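Local coordinates for glucoamylase (Thermoanaerobacterium thermosaccharolyticum, PDB 1LF6), which hydrolyses terminal alpha-1,4-linked glucose units from the non-reducing ends of starch-type chains, probably with release of beta-D-glucose, at residues E98-G106 with S296-A307; G594-L602 with I633-D641. All coordinates share one frame; numbering follows the deposited sequence.

Contact 1: E98-G106 with S296-A307; sequences EKFTDKSLG and SLYYNSMMILKA
The phenol ring of Y299 carries a methylene of K103 on one face, while Y298 CD2 lies over the centre of the opposite face. K103 CE stands 4.1 Å from the Y299 ring centroid, 18° off the ring normal, a CH-pi contact. The two side chains run alongside each other in the same direction; the lysine chain is extended beyond CG, which carries its ammonium past the ring to N285.

Round the Y299 ring the turn that follows strand 93-99 is laid against helix 296-306. The contact therefore joins the N-terminal beta-sandwich domain to the (alpha/alpha) barrel of this family 15 glucoamylase. The turn is shaped from within: T101 OG1 accepts from K103 N at 3.2 Å, an ST turn, and pairs with S104 OG at 2.7 Å, while L105 sits at the centre of an inverse gamma turn.

L105 and M303 run antiparallel past one another, L105 CG meeting M303 CB at 3.6 Å, and L105 CD1 reaches on to A307 CB at 3.9 Å. The thioether of M303 turns to the backbone of the loop, its SD 3.4 Å from S104 N.

Where the helix begins, one water bridges the two sides: it accepts from K99 NZ at 2.8 Å and donates to D102 O and to S296 O. The K99 chain, bent at chi3 and chi4 (both about -60°), curls its ammonium round to that water.

Contact 2: G594-L602 with I633-D641; sequences GKGRLWPLL and IISEQVWED
W599 offers a broad indole face, and two methylenes from the facing segment settle on it. E636 CG lies 3.5 Å from the centroid of the W599 six-membered ring and Q637 CG lies 3.7 Å from that of the W599 five-membered ring. The E636 carboxylate is nearly parallel to the indole, 6° apart. Q637 NE2 bonds E636 OE2 at 2.9 Å and also Y581 O, Q637 OE1 accepts from R597 N at 2.9 Å, the donor tilted from the carbonyl plane, and Y337 holds E636 OE1. With an alanine at W599 the methylenes of E636 and Q637 would probably lose the flat surface they lie on, leaving a gap beside the E636 carboxylate.

L598 and V638 form a single antiparallel bridge, a hydrogen-bonded pair, with V638 N to L598 O at 2.8 Å the shorter bond. Segment 633-641 is irregular, whereas 594-602 runs from loop into the first turn of helix 600-612 of the (alpha/alpha) barrel, W599 at its N-cap position. Q637 approaches W325, a probable substrate-binding residue.

The P600 ring edge fills a hollow formed by I634 CG2, the S635 carbonyl and V638 CG1, its CG 3.2 Å from S635 O. The L598 methyl CD2 rests on E640 CA and CG. R597, its chain bent at chi2 (-67°), has its guanidinium between K595 CD on one face and W639 CZ3 on the other, the indole inclined by 55°. R597 NH1 makes a salt bridge to E640 OE2 at 3.2 Å; NH2 reaches E583 O, and Y574 holds E640 OE1.

How the contacts relate
Followed from the N terminus, the chain first builds the beta-sandwich domain. Contact 1 then closes a loop of 189 residues, rich in strand, by bringing helix 296-306, at the start of the catalytic part, back against the turn after strand 93-99. Contact 2 spans only 30 residues, most of them helical, and joins the entry to helix 600-612 to the loop between helices 618-627 and 653-668. The two loops are in series, neither nesting nor crossing. Their centres lie about 22 Å apart, yet I304 CD1 of contact 1 packs against I633 CG1 of contact 2 at 3.9 Å. Helix 296-306 thereby meets both the sandwich turn and segment 633-641, whose Q637 is probably close to the substrate site.

Contact 1: E98-G106 with S296-A307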
ATOM      1  N   GLU A  98      -4.489 -17.709   4.479  1.00 21.62           N
ATOM      2  CA  GLU A  98      -3.395 -18.048   5.381  1.00 21.96           C
ATOM      3  C   GLU A  98      -2.144 -18.116   4.520  1.00 20.51           C
ATOM      4  O   GLU A  98      -2.224 -18.479   3.347  1.00 21.80           O
ATOM      5  CB  GLU A  98      -3.639 -19.401   6.067  1.00 25.23           C
ATOM      6  CG  GLU A  98      -3.498 -20.613   5.159  1.00 31.69           C
ATOM      7  CD  GLU A  98      -3.427 -21.928   5.925  1.00 36.27           C
ATOM      8  OE1 GLU A  98      -3.280 -22.987   5.276  1.00 40.98           O
ATOM      9  OE2 GLU A  98      -3.517 -21.911   7.173  1.00 37.45           O
ATOM     10  N   LYS A  99      -0.994 -17.748   5.079  1.00 19.76           N
ATOM     11  CA  LYS A  99       0.253 -17.793   4.312  1.00 20.21           C
ATOM     12  C   LYS A  99       0.879 -19.180   4.406  1.00 18.94           C
ATOM     13  O   LYS A  99       0.571 -19.938   5.325  1.00 19.71           O
ATOM     14  CB  LYS A  99       1.248 -16.741   4.831  1.00 19.59           C
ATOM     15  CG  LYS A  99       0.699 -15.311   4.851  1.00 21.60           C
ATOM     16  CD  LYS A  99       1.802 -14.258   4.821  1.00 18.42           C
ATOM     17  CE  LYS A  99       2.765 -14.370   5.996  1.00 18.57           C
ATOM     18  NZ  LYS A  99       2.075 -14.217   7.312  1.00 16.24           N
ATOM     19  N   PHE A 100       1.748 -19.508   3.453  1.00 19.75           N
ATOM     20  CA  PHE A 100       2.425 -20.805   3.444  1.00 19.48           C
ATOM     21  C   PHE A 100       3.141 -20.964   4.784  1.00 21.11           C
ATOM     22  O   PHE A 100       3.054 -22.007   5.428  1.00 22.47           O
ATOM     23  CB  PHE A 100       3.435 -20.870   2.290  1.00 19.78           C
ATOM     24  CG  PHE A 100       2.802 -20.861   0.919  1.00 20.06           C
ATOM     25  CD1 PHE A 100       3.560 -20.552  -0.205  1.00 18.87           C
ATOM     26  CD2 PHE A 100       1.450 -21.167   0.749  1.00 19.67           C
ATOM     27  CE1 PHE A 100       2.992 -20.544  -1.472  1.00 18.81           C
ATOM     28  CE2 PHE A 100       0.873 -21.162  -0.518  1.00 19.64           C
ATOM     29  CZ  PHE A 100       1.647 -20.849  -1.629  1.00 18.53           C
ATOM     30  N   THR A 101       3.851 -19.916   5.193  1.00 21.29           N
ATOM     31  CA  THR A 101       4.563 -19.893   6.467  1.00 21.67           C
ATOM     32  C   THR A 101       4.561 -18.449   6.964  1.00 23.45           C
ATOM     33  O   THR A 101       4.156 -17.537   6.240  1.00 21.81           O
ATOM     34  CB  THR A 101       6.036 -20.335   6.331  1.00 22.59           C
ATOM     35  OG1 THR A 101       6.767 -19.344   5.602  1.00 22.83           O
ATOM     36  CG2 THR A 101       6.136 -21.675   5.609  1.00 22.74           C
ATOM     37  N   ASP A 102       5.011 -18.250   8.198  1.00 24.09           N
ATOM     38  CA  ASP A 102       5.078 -16.922   8.794  1.00 25.66           C
ATOM     39  C   ASP A 102       6.238 -16.098   8.240  1.00 25.50           C
ATOM     40  O   ASP A 102       6.398 -14.924   8.583  1.00 24.13           O
ATOM     41  CB  ASP A 102       5.227 -17.028  10.313  1.00 28.52           C
ATOM     42  CG  ASP A 102       3.904 -17.238  11.015  1.00 31.70           C
ATOM     43  OD1 ASP A 102       3.903 -17.340  12.263  1.00 33.66           O
ATOM     44  OD2 ASP A 102       2.863 -17.296  10.324  1.00 34.32           O
ATOM     45  N   LYS A 103       7.051 -16.705   7.385  1.00 24.09           N
ATOM     46  CA  LYS A 103       8.191 -15.992   6.822  1.00 24.55           C
ATOM     47  C   LYS A 103       8.226 -16.052   5.301  1.00 23.37           C
ATOM     48  O   LYS A 103       9.296 -16.121   4.697  1.00 25.43           O
ATOM     49  CB  LYS A 103       9.499 -16.537   7.415  1.00 25.18           C
ATOM     50  CG  LYS A 103       9.616 -16.313   8.927  1.00 27.50           C
ATOM     51  CD  LYS A 103      10.878 -16.927   9.524  1.00 28.22           C
ATOM     52  CE  LYS A 103      10.986 -16.639  11.020  1.00 31.45           C
ATOM     53  NZ  LYS A 103      12.193 -17.274  11.644  1.00 31.67           N
ATOM     54  N   SER A 104       7.044 -16.031   4.690  1.00 22.92           N
ATOM     55  CA  SER A 104       6.917 -16.055   3.234  1.00 22.43           C
ATOM     56  C   SER A 104       5.596 -15.427   2.790  1.00 22.29           C
ATOM     57  O   SER A 104       4.553 -15.627   3.419  1.00 20.88           O
ATOM     58  CB  SER A 104       7.024 -17.494   2.694  1.00 22.27           C
ATOM     59  OG  SER A 104       6.044 -18.352   3.253  1.00 22.82           O
ATOM     60  N   LEU A 105       5.648 -14.656   1.708  1.00 22.16           N
ATOM     61  CA  LEU A 105       4.448 -14.009   1.189  1.00 23.65           C
ATOM     62  C   LEU A 105       3.762 -14.886   0.146  1.00 23.60           C
ATOM     63  O   LEU A 105       3.425 -14.435  -0.951  1.00 23.69           O
ATOM     64  CB  LEU A 105       4.787 -12.633   0.602  1.00 23.24           C
ATOM     65  CG  LEU A 105       5.179 -11.550   1.617  1.00 24.07           C
ATOM     66  CD1 LEU A 105       5.399 -10.225   0.905  1.00 21.92           C
ATOM     67  CD2 LEU A 105       4.082 -11.403   2.657  1.00 22.78           C
ATOM     68  N   GLY A 106       3.584 -16.154   0.505  1.00 23.45           N
ATOM     69  CA  GLY A 106       2.916 -17.107  -0.360  1.00 22.11           C
ATOM     70  C   GLY A 106       1.578 -17.335   0.310  1.00 21.35           C
ATOM     71  O   GLY A 106       1.507 -17.386   1.535  1.00 20.98           O
ATOM     72  N   SER A 296       4.469 -12.932  14.186  1.00 22.88           N
ATOM     73  CA  SER A 296       4.028 -13.041  12.802  1.00 23.72           C
ATOM     74  C   SER A 296       3.730 -11.702  12.139  1.00 20.74           C
ATOM     75  O   SER A 296       4.117 -11.475  10.991  1.00 20.82           O
ATOM     76  CB  SER A 296       2.797 -13.946  12.710  1.00 26.05           C
ATOM     77  OG  SER A 296       1.694 -13.376  13.388  1.00 34.00           O
ATOM     78  N   LEU A 297       3.046 -10.813  12.847  1.00 20.60           N
ATOM     79  CA  LEU A 297       2.716  -9.518  12.259  1.00 19.46           C
ATOM     80  C   LEU A 297       3.979  -8.726  11.967  1.00 18.87           C
ATOM     81  O   LEU A 297       4.028  -7.971  11.001  1.00 19.58           O
ATOM     82  CB  LEU A 297       1.786  -8.721  13.180  1.00 16.81           C
ATOM     83  CG  LEU A 297       1.204  -7.428  12.596  1.00 19.35           C
ATOM     84  CD1 LEU A 297       0.581  -7.694  11.233  1.00 16.21           C
ATOM     85  CD2 LEU A 297       0.163  -6.866  13.552  1.00 18.90           C
ATOM     86  N   TYR A 298       5.000  -8.902  12.801  1.00 18.57           N
ATOM     87  CA  TYR A 298       6.272  -8.210  12.608  1.00 18.38           C
ATOM     88  C   TYR A 298       6.884  -8.669  11.290  1.00 17.94           C
ATOM     89  O   TYR A 298       7.238  -7.856  10.440  1.00 18.10           O
ATOM     90  CB  TYR A 298       7.226  -8.535  13.759  1.00 19.74           C
ATOM     91  CG  TYR A 298       8.679  -8.199  13.495  1.00 19.16           C
ATOM     92  CD1 TYR A 298       9.122  -6.879  13.483  1.00 18.47           C
ATOM     93  CD2 TYR A 298       9.622  -9.211  13.299  1.00 19.68           C
ATOM     94  CE1 TYR A 298      10.475  -6.570  13.291  1.00 20.89           C
ATOM     95  CE2 TYR A 298      10.976  -8.915  13.105  1.00 18.92           C
ATOM     96  CZ  TYR A 298      11.397  -7.597  13.109  1.00 19.60           C
ATOM     97  OH  TYR A 298      12.738  -7.308  12.973  1.00 19.69           O
ATOM     98  N   TYR A 299       7.016  -9.978  11.122  1.00 18.90           N
ATOM     99  CA  TYR A 299       7.583 -10.511   9.892  1.00 17.78           C
ATOM    100  C   TYR A 299       6.680 -10.190   8.698  1.00 17.01           C
ATOM    101  O   TYR A 299       7.162  -9.808   7.627  1.00 17.28           O
ATOM    102  CB  TYR A 299       7.796 -12.025  10.032  1.00 18.97           C
ATOM    103  CG  TYR A 299       8.976 -12.385  10.913  1.00 18.66           C
ATOM    104  CD1 TYR A 299      10.278 -12.083  10.518  1.00 22.36           C
ATOM    105  CD2 TYR A 299       8.791 -13.013  12.145  1.00 20.24           C
ATOM    106  CE1 TYR A 299      11.379 -12.398  11.335  1.00 22.87           C
ATOM    107  CE2 TYR A 299       9.883 -13.331  12.970  1.00 23.11           C
ATOM    108  CZ  TYR A 299      11.172 -13.019  12.556  1.00 22.96           C
ATOM    109  OH  TYR A 299      12.244 -13.329  13.369  1.00 24.21           O
ATOM    110  N   ASN A 300       5.372 -10.332   8.879  1.00 15.88           N
ATOM    111  CA  ASN A 300       4.440 -10.038   7.793  1.00 16.40           C
ATOM    112  C   ASN A 300       4.637  -8.595   7.340  1.00 16.49           C
ATOM    113  O   ASN A 300       4.761  -8.322   6.143  1.00 16.71           O
ATOM    114  CB  ASN A 300       2.984 -10.249   8.247  1.00 14.54           C
ATOM    115  CG  ASN A 300       1.992 -10.200   7.086  1.00 16.75           C
ATOM    116  OD1 ASN A 300       1.024  -9.439   7.111  1.00 19.67           O
ATOM    117  ND2 ASN A 300       2.230 -11.017   6.070  1.00 13.86           N
ATOM    118  N   SER A 301       4.678  -7.672   8.300  1.00 15.65           N
ATOM    119  CA  SER A 301       4.860  -6.257   7.985  1.00 16.34           C
ATOM    120  C   SER A 301       6.168  -6.005   7.236  1.00 16.86           C
ATOM    121  O   SER A 301       6.184  -5.289   6.239  1.00 16.20           O
ATOM    122  CB  SER A 301       4.842  -5.415   9.268  1.00 14.91           C
ATOM    123  OG  SER A 301       3.601  -5.546   9.945  1.00 14.08           O
ATOM    124  N   MET A 302       7.260  -6.602   7.711  1.00 15.32           N
ATOM    125  CA  MET A 302       8.549  -6.393   7.066  1.00 15.90           C
ATOM    126  C   MET A 302       8.626  -6.933   5.636  1.00 16.06           C
ATOM    127  O   MET A 302       9.296  -6.345   4.788  1.00 17.22           O
ATOM    128  CB  MET A 302       9.679  -6.980   7.921  1.00 16.46           C
ATOM    129  CG  MET A 302       9.918  -6.230   9.236  1.00 16.16           C
ATOM    130  SD  MET A 302      10.030  -4.439   9.032  1.00 18.68           S
ATOM    131  CE  MET A 302      11.372  -4.293   7.838  1.00 15.87           C
ATOM    132  N   MET A 303       7.945  -8.040   5.360  1.00 16.53           N
ATOM    133  CA  MET A 303       7.959  -8.602   4.013  1.00 16.98           C
ATOM    134  C   MET A 303       7.144  -7.696   3.093  1.00 16.11           C
ATOM    135  O   MET A 303       7.544  -7.417   1.956  1.00 15.04           O
ATOM    136  CB  MET A 303       7.364 -10.012   4.007  1.00 17.12           C
ATOM    137  CG  MET A 303       8.116 -10.994   4.895  1.00 21.91           C
ATOM    138  SD  MET A 303       7.584 -12.710   4.717  1.00 23.28           S
ATOM    139  CE  MET A 303       8.926 -13.349   3.893  1.00 27.65           C
ATOM    140  N   ILE A 304       5.999  -7.244   3.593  1.00 15.49           N
ATOM    141  CA  ILE A 304       5.138  -6.360   2.821  1.00 16.66           C
ATOM    142  C   ILE A 304       5.923  -5.113   2.424  1.00 16.66           C
ATOM    143  O   ILE A 304       5.865  -4.682   1.273  1.00 17.70           O
ATOM    144  CB  ILE A 304       3.874  -5.952   3.625  1.00 17.71           C
ATOM    145  CG1 ILE A 304       2.938  -7.152   3.756  1.00 17.11           C
ATOM    146  CG2 ILE A 304       3.160  -4.782   2.941  1.00 14.03           C
ATOM    147  CD1 ILE A 304       1.701  -6.872   4.580  1.00 19.39           C
ATOM    148  N   LEU A 305       6.670  -4.542   3.366  1.00 18.33           N
ATOM    149  CA  LEU A 305       7.464  -3.351   3.069  1.00 18.86           C
ATOM    150  C   LEU A 305       8.523  -3.713   2.038  1.00 19.00           C
ATOM    151  O   LEU A 305       8.703  -3.025   1.035  1.00 18.74           O
ATOM    152  CB  LEU A 305       8.136  -2.816   4.343  1.00 18.01           C
ATOM    153  CG  LEU A 305       7.188  -2.328   5.444  1.00 21.03           C
ATOM    154  CD1 LEU A 305       7.999  -1.777   6.606  1.00 18.54           C
ATOM    155  CD2 LEU A 305       6.243  -1.252   4.888  1.00 18.33           C
ATOM    156  N   LYS A 306       9.217  -4.816   2.293  1.00 20.52           N
ATOM    157  CA  LYS A 306      10.258  -5.294   1.399  1.00 20.25           C
ATOM    158  C   LYS A 306       9.700  -5.475  -0.011  1.00 19.02           C
ATOM    159  O   LYS A 306      10.364  -5.172  -0.997  1.00 17.98           O
ATOM    160  CB  LYS A 306      10.800  -6.625   1.917  1.00 21.31           C
ATOM    161  CG  LYS A 306      12.303  -6.677   2.011  1.00 24.64           C
ATOM    162  CD  LYS A 306      12.934  -6.611   0.652  1.00 24.14           C
ATOM    163  CE  LYS A 306      14.449  -6.521   0.741  1.00 19.22           C
ATOM    164  NZ  LYS A 306      15.000  -6.514  -0.632  1.00 17.98           N
ATOM    165  N   ALA A 307       8.471  -5.971  -0.092  1.00 19.28           N
ATOM    166  CA  ALA A 307       7.810  -6.212  -1.370  1.00 19.59           C
ATOM    167  C   ALA A 307       7.203  -4.957  -2.001  1.00 21.43           C
ATOM    168  O   ALA A 307       6.600  -5.036  -3.075  1.00 22.37           O
ATOM    169  CB  ALA A 307       6.725  -7.271  -1.191  1.00 18.01           C
TER
HETATM  170  O   HOH W   1       3.864 -13.574   9.332  1.00 22.03           O

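Contact 2: G594-L602 with I633-D641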
ATOM      1  N   GLY A 594     -16.959  12.581   1.791  1.00 38.29           N
ATOM      2  CA  GLY A 594     -17.602  11.632   2.682  1.00 30.29           C
ATOM      3  C   GLY A 594     -17.271  11.895   4.140  1.00 25.96           C
ATOM      4  O   GLY A 594     -17.433  13.010   4.624  1.00 24.26           O
ATOM      5  N   LYS A 595     -16.786  10.874   4.840  1.00 21.42           N
ATOM      6  CA  LYS A 595     -16.458  11.030   6.251  1.00 20.94           C
ATOM      7  C   LYS A 595     -15.194  10.247   6.615  1.00 18.41           C
ATOM      8  O   LYS A 595     -15.149   9.026   6.480  1.00 16.38           O
ATOM      9  CB  LYS A 595     -17.641  10.545   7.087  1.00 21.95           C
ATOM     10  CG  LYS A 595     -17.644  10.941   8.545  1.00 27.25           C
ATOM     11  CD  LYS A 595     -18.924  10.396   9.170  1.00 29.94           C
ATOM     12  CE  LYS A 595     -19.187  10.922  10.560  1.00 33.53           C
ATOM     13  NZ  LYS A 595     -20.497  10.392  11.069  1.00 35.56           N
ATOM     14  N   GLY A 596     -14.169  10.967   7.064  1.00 17.40           N
ATOM     15  CA  GLY A 596     -12.915  10.339   7.445  1.00 16.71           C
ATOM     16  C   GLY A 596     -13.120   9.375   8.600  1.00 16.27           C
ATOM     17  O   GLY A 596     -13.861   9.669   9.533  1.00 15.24           O
ATOM     18  N   ARG A 597     -12.465   8.223   8.551  1.00 16.26           N
ATOM     19  CA  ARG A 597     -12.636   7.248   9.614  1.00 15.58           C
ATOM     20  C   ARG A 597     -11.400   7.133  10.504  1.00 14.60           C
ATOM     21  O   ARG A 597     -10.528   8.003  10.478  1.00 14.27           O
ATOM     22  CB  ARG A 597     -13.030   5.899   9.002  1.00 13.95           C
ATOM     23  CG  ARG A 597     -14.253   5.998   8.077  1.00 17.13           C
ATOM     24  CD  ARG A 597     -15.555   6.354   8.829  1.00 17.99           C
ATOM     25  NE  ARG A 597     -16.676   6.621   7.925  1.00 18.46           N
ATOM     26  CZ  ARG A 597     -17.952   6.710   8.303  1.00 21.26           C
ATOM     27  NH1 ARG A 597     -18.287   6.549   9.574  1.00 20.40           N
ATOM     28  NH2 ARG A 597     -18.897   6.971   7.409  1.00 20.68           N
ATOM     29  N   LEU A 598     -11.338   6.072  11.299  1.00 14.16           N
ATOM     30  CA  LEU A 598     -10.232   5.845  12.228  1.00 15.11           C
ATOM     31  C   LEU A 598      -8.983   5.281  11.561  1.00 13.64           C
ATOM     32  O   LEU A 598      -9.068   4.394  10.721  1.00 14.35           O
ATOM     33  CB  LEU A 598     -10.688   4.906  13.346  1.00 16.33           C
ATOM     34  CG  LEU A 598     -11.428   5.485  14.562  1.00 20.34           C
ATOM     35  CD1 LEU A 598     -12.135   6.779  14.225  1.00 20.96           C
ATOM     36  CD2 LEU A 598     -12.408   4.439  15.079  1.00 17.99           C
ATOM     37  N   TRP A 599      -7.823   5.792  11.961  1.00 14.78           N
ATOM     38  CA  TRP A 599      -6.561   5.346  11.390  1.00 14.05           C
ATOM     39  C   TRP A 599      -5.722   4.522  12.355  1.00 12.76           C
ATOM     40  O   TRP A 599      -5.201   5.043  13.341  1.00 11.86           O
ATOM     41  CB  TRP A 599      -5.734   6.551  10.926  1.00 12.58           C
ATOM     42  CG  TRP A 599      -6.279   7.248   9.708  1.00 13.38           C
ATOM     43  CD1 TRP A 599      -7.561   7.676   9.506  1.00 13.51           C
ATOM     44  CD2 TRP A 599      -5.540   7.631   8.543  1.00 12.53           C
ATOM     45  NE1 TRP A 599      -7.666   8.304   8.290  1.00 13.94           N
ATOM     46  CE2 TRP A 599      -6.440   8.291   7.676  1.00 13.61           C
ATOM     47  CE3 TRP A 599      -4.205   7.481   8.148  1.00 11.48           C
ATOM     48  CZ2 TRP A 599      -6.048   8.802   6.432  1.00 12.79           C
ATOM     49  CZ3 TRP A 599      -3.812   7.991   6.911  1.00 14.69           C
ATOM     50  CH2 TRP A 599      -4.736   8.644   6.067  1.00 11.46           C
ATOM     51  N   PRO A 600      -5.585   3.214  12.094  1.00 14.12           N
ATOM     52  CA  PRO A 600      -4.762   2.443  13.029  1.00 14.65           C
ATOM     53  C   PRO A 600      -3.362   3.065  13.116  1.00 15.50           C
ATOM     54  O   PRO A 600      -2.656   2.900  14.109  1.00 15.61           O
ATOM     55  CB  PRO A 600      -4.769   1.026  12.433  1.00 14.66           C
ATOM     56  CG  PRO A 600      -5.382   1.180  11.055  1.00 19.84           C
ATOM     57  CD  PRO A 600      -6.329   2.330  11.184  1.00 14.98           C
ATOM     58  N   LEU A 601      -2.973   3.788  12.068  1.00 15.81           N
ATOM     59  CA  LEU A 601      -1.675   4.465  12.051  1.00 15.08           C
ATOM     60  C   LEU A 601      -1.581   5.373  13.277  1.00 13.57           C
ATOM     61  O   LEU A 601      -0.555   5.417  13.945  1.00 13.37           O
ATOM     62  CB  LEU A 601      -1.530   5.318  10.783  1.00 13.13           C
ATOM     63  CG  LEU A 601      -0.395   6.354  10.741  1.00 14.95           C
ATOM     64  CD1 LEU A 601       0.960   5.667  10.849  1.00 12.59           C
ATOM     65  CD2 LEU A 601      -0.485   7.149   9.444  1.00 14.70           C
ATOM     66  N   LEU A 602      -2.661   6.096  13.566  1.00 14.39           N
ATOM     67  CA  LEU A 602      -2.681   7.004  14.700  1.00 13.33           C
ATOM     68  C   LEU A 602      -2.730   6.271  16.038  1.00 13.63           C
ATOM     69  O   LEU A 602      -2.387   6.839  17.075  1.00 14.38           O
ATOM     70  CB  LEU A 602      -3.845   7.986  14.564  1.00 14.22           C
ATOM     71  CG  LEU A 602      -3.684   8.837  13.297  1.00 14.17           C
ATOM     72  CD1 LEU A 602      -4.835   9.829  13.177  1.00 13.06           C
ATOM     73  CD2 LEU A 602      -2.332   9.558  13.346  1.00 12.25           C
ATOM     74  N   ILE A 633      -2.860  -7.874   7.152  1.00 18.44           N
ATOM     75  CA  ILE A 633      -2.742  -6.594   6.467  1.00 17.55           C
ATOM     76  C   ILE A 633      -3.517  -5.499   7.187  1.00 17.90           C
ATOM     77  O   ILE A 633      -4.684  -5.673   7.554  1.00 16.97           O
ATOM     78  CB  ILE A 633      -3.200  -6.732   4.994  1.00 17.31           C
ATOM     79  CG1 ILE A 633      -2.140  -7.539   4.227  1.00 18.46           C
ATOM     80  CG2 ILE A 633      -3.451  -5.357   4.362  1.00 17.81           C
ATOM     81  CD1 ILE A 633      -2.478  -7.836   2.786  1.00 18.78           C
ATOM     82  N   ILE A 634      -2.834  -4.380   7.414  1.00 16.86           N
ATOM     83  CA  ILE A 634      -3.418  -3.235   8.098  1.00 16.14           C
ATOM     84  C   ILE A 634      -3.839  -2.196   7.066  1.00 17.55           C
ATOM     85  O   ILE A 634      -3.053  -1.791   6.205  1.00 17.21           O
ATOM     86  CB  ILE A 634      -2.406  -2.581   9.077  1.00 14.98           C
ATOM     87  CG1 ILE A 634      -1.887  -3.627  10.075  1.00 13.73           C
ATOM     88  CG2 ILE A 634      -3.070  -1.424   9.821  1.00 12.79           C
ATOM     89  CD1 ILE A 634      -0.790  -3.106  11.005  1.00 15.87           C
ATOM     90  N   SER A 635      -5.089  -1.766   7.161  1.00 16.24           N
ATOM     91  CA  SER A 635      -5.610  -0.770   6.240  1.00 15.25           C
ATOM     92  C   SER A 635      -5.319   0.629   6.755  1.00 14.26           C
ATOM     93  O   SER A 635      -4.910   0.817   7.897  1.00 14.54           O
ATOM     94  CB  SER A 635      -7.125  -0.940   6.068  1.00 14.37           C
ATOM     95  OG  SER A 635      -7.811  -0.589   7.260  1.00 11.81           O
ATOM     96  N   GLU A 636      -5.531   1.609   5.889  1.00 14.81           N
ATOM     97  CA  GLU A 636      -5.336   3.002   6.236  1.00 13.74           C
ATOM     98  C   GLU A 636      -6.402   3.420   7.251  1.00 14.55           C
ATOM     99  O   GLU A 636      -6.120   4.163   8.195  1.00 12.75           O
ATOM    100  CB  GLU A 636      -5.460   3.850   4.971  1.00 15.03           C
ATOM    101  CG  GLU A 636      -5.475   5.350   5.197  1.00 12.19           C
ATOM    102  CD  GLU A 636      -5.726   6.105   3.912  1.00 14.67           C
ATOM    103  OE1 GLU A 636      -4.753   6.356   3.173  1.00 13.30           O
ATOM    104  OE2 GLU A 636      -6.905   6.424   3.636  1.00 13.16           O
ATOM    105  N   GLN A 637      -7.623   2.922   7.060  1.00 14.05           N
ATOM    106  CA  GLN A 637      -8.740   3.271   7.934  1.00 14.37           C
ATOM    107  C   GLN A 637      -9.632   2.096   8.329  1.00 14.11           C
ATOM    108  O   GLN A 637      -9.756   1.127   7.581  1.00 13.56           O
ATOM    109  CB  GLN A 637      -9.622   4.316   7.240  1.00 12.23           C
ATOM    110  CG  GLN A 637      -8.902   5.584   6.826  1.00 11.30           C
ATOM    111  CD  GLN A 637      -9.817   6.555   6.109  1.00 11.72           C
ATOM    112  OE1 GLN A 637     -10.924   6.837   6.569  1.00 12.98           O
ATOM    113  NE2 GLN A 637      -9.357   7.075   4.980  1.00 12.91           N
ATOM    114  N   VAL A 638     -10.260   2.208   9.502  1.00 15.29           N
ATOM    115  CA  VAL A 638     -11.187   1.200  10.016  1.00 14.51           C
ATOM    116  C   VAL A 638     -12.454   1.894  10.530  1.00 15.64           C
ATOM    117  O   VAL A 638     -12.421   3.071  10.903  1.00 13.47           O
ATOM    118  CB  VAL A 638     -10.577   0.374  11.190  1.00 16.34           C
ATOM    119  CG1 VAL A 638      -9.343  -0.386  10.711  1.00 13.25           C
ATOM    120  CG2 VAL A 638     -10.240   1.291  12.356  1.00 12.93           C
ATOM    121  N   TRP A 639     -13.568   1.161  10.549  1.00 15.51           N
ATOM    122  CA  TRP A 639     -14.851   1.698  11.014  1.00 16.07           C
ATOM    123  C   TRP A 639     -14.887   1.891  12.525  1.00 17.28           C
ATOM    124  O   TRP A 639     -14.253   1.140  13.272  1.00 18.26           O
ATOM    125  CB  TRP A 639     -15.996   0.764  10.612  1.00 17.11           C
ATOM    126  CG  TRP A 639     -16.203   0.641   9.140  1.00 16.07           C
ATOM    127  CD1 TRP A 639     -15.756  -0.359   8.327  1.00 18.20           C
ATOM    128  CD2 TRP A 639     -16.949   1.532   8.308  1.00 17.36           C
ATOM    129  NE1 TRP A 639     -16.185  -0.150   7.039  1.00 16.47           N
ATOM    130  CE2 TRP A 639     -16.921   1.005   7.000  1.00 16.50           C
ATOM    131  CE3 TRP A 639     -17.641   2.728   8.543  1.00 18.46           C
ATOM    132  CZ2 TRP A 639     -17.559   1.632   5.927  1.00 19.27           C
ATOM    133  CZ3 TRP A 639     -18.276   3.351   7.469  1.00 21.36           C
ATOM    134  CH2 TRP A 639     -18.228   2.798   6.179  1.00 18.86           C
ATOM    135  N   GLU A 640     -15.645   2.886  12.979  1.00 17.66           N
ATOM    136  CA  GLU A 640     -15.755   3.168  14.409  1.00 17.80           C
ATOM    137  C   GLU A 640     -16.544   2.115  15.180  1.00 17.72           C
ATOM    138  O   GLU A 640     -16.211   1.803  16.321  1.00 16.67           O
ATOM    139  CB  GLU A 640     -16.446   4.512  14.668  1.00 18.24           C
ATOM    140  CG  GLU A 640     -15.839   5.726  14.015  1.00 15.89           C
ATOM    141  CD  GLU A 640     -16.426   6.004  12.653  1.00 15.74           C
ATOM    142  OE1 GLU A 640     -16.491   7.195  12.279  1.00 16.78           O
ATOM    143  OE2 GLU A 640     -16.815   5.041  11.955  1.00 14.78           O
ATOM    144  N   ASP A 641     -17.588   1.570  14.562  1.00 19.50           N
ATOM    145  CA  ASP A 641     -18.432   0.596  15.248  1.00 21.48           C
ATOM    146  C   ASP A 641     -17.865  -0.816  15.381  1.00 21.05           C
ATOM    147  O   ASP A 641     -18.061  -1.468  16.402  1.00 19.60           O
ATOM    148  CB  ASP A 641     -19.819   0.543  14.576  1.00 23.36           C
ATOM    149  CG  ASP A 641     -19.764   0.034  13.149  1.00 23.79           C
ATOM    150  OD1 ASP A 641     -18.693   0.129  12.520  1.00 25.91           O
ATOM    151  OD2 ASP A 641     -20.802  -0.449  12.655  1.00 22.36           O
TER
HETATM  152  O   HOH W   2      -3.773   3.357   9.094  1.00 12.22           O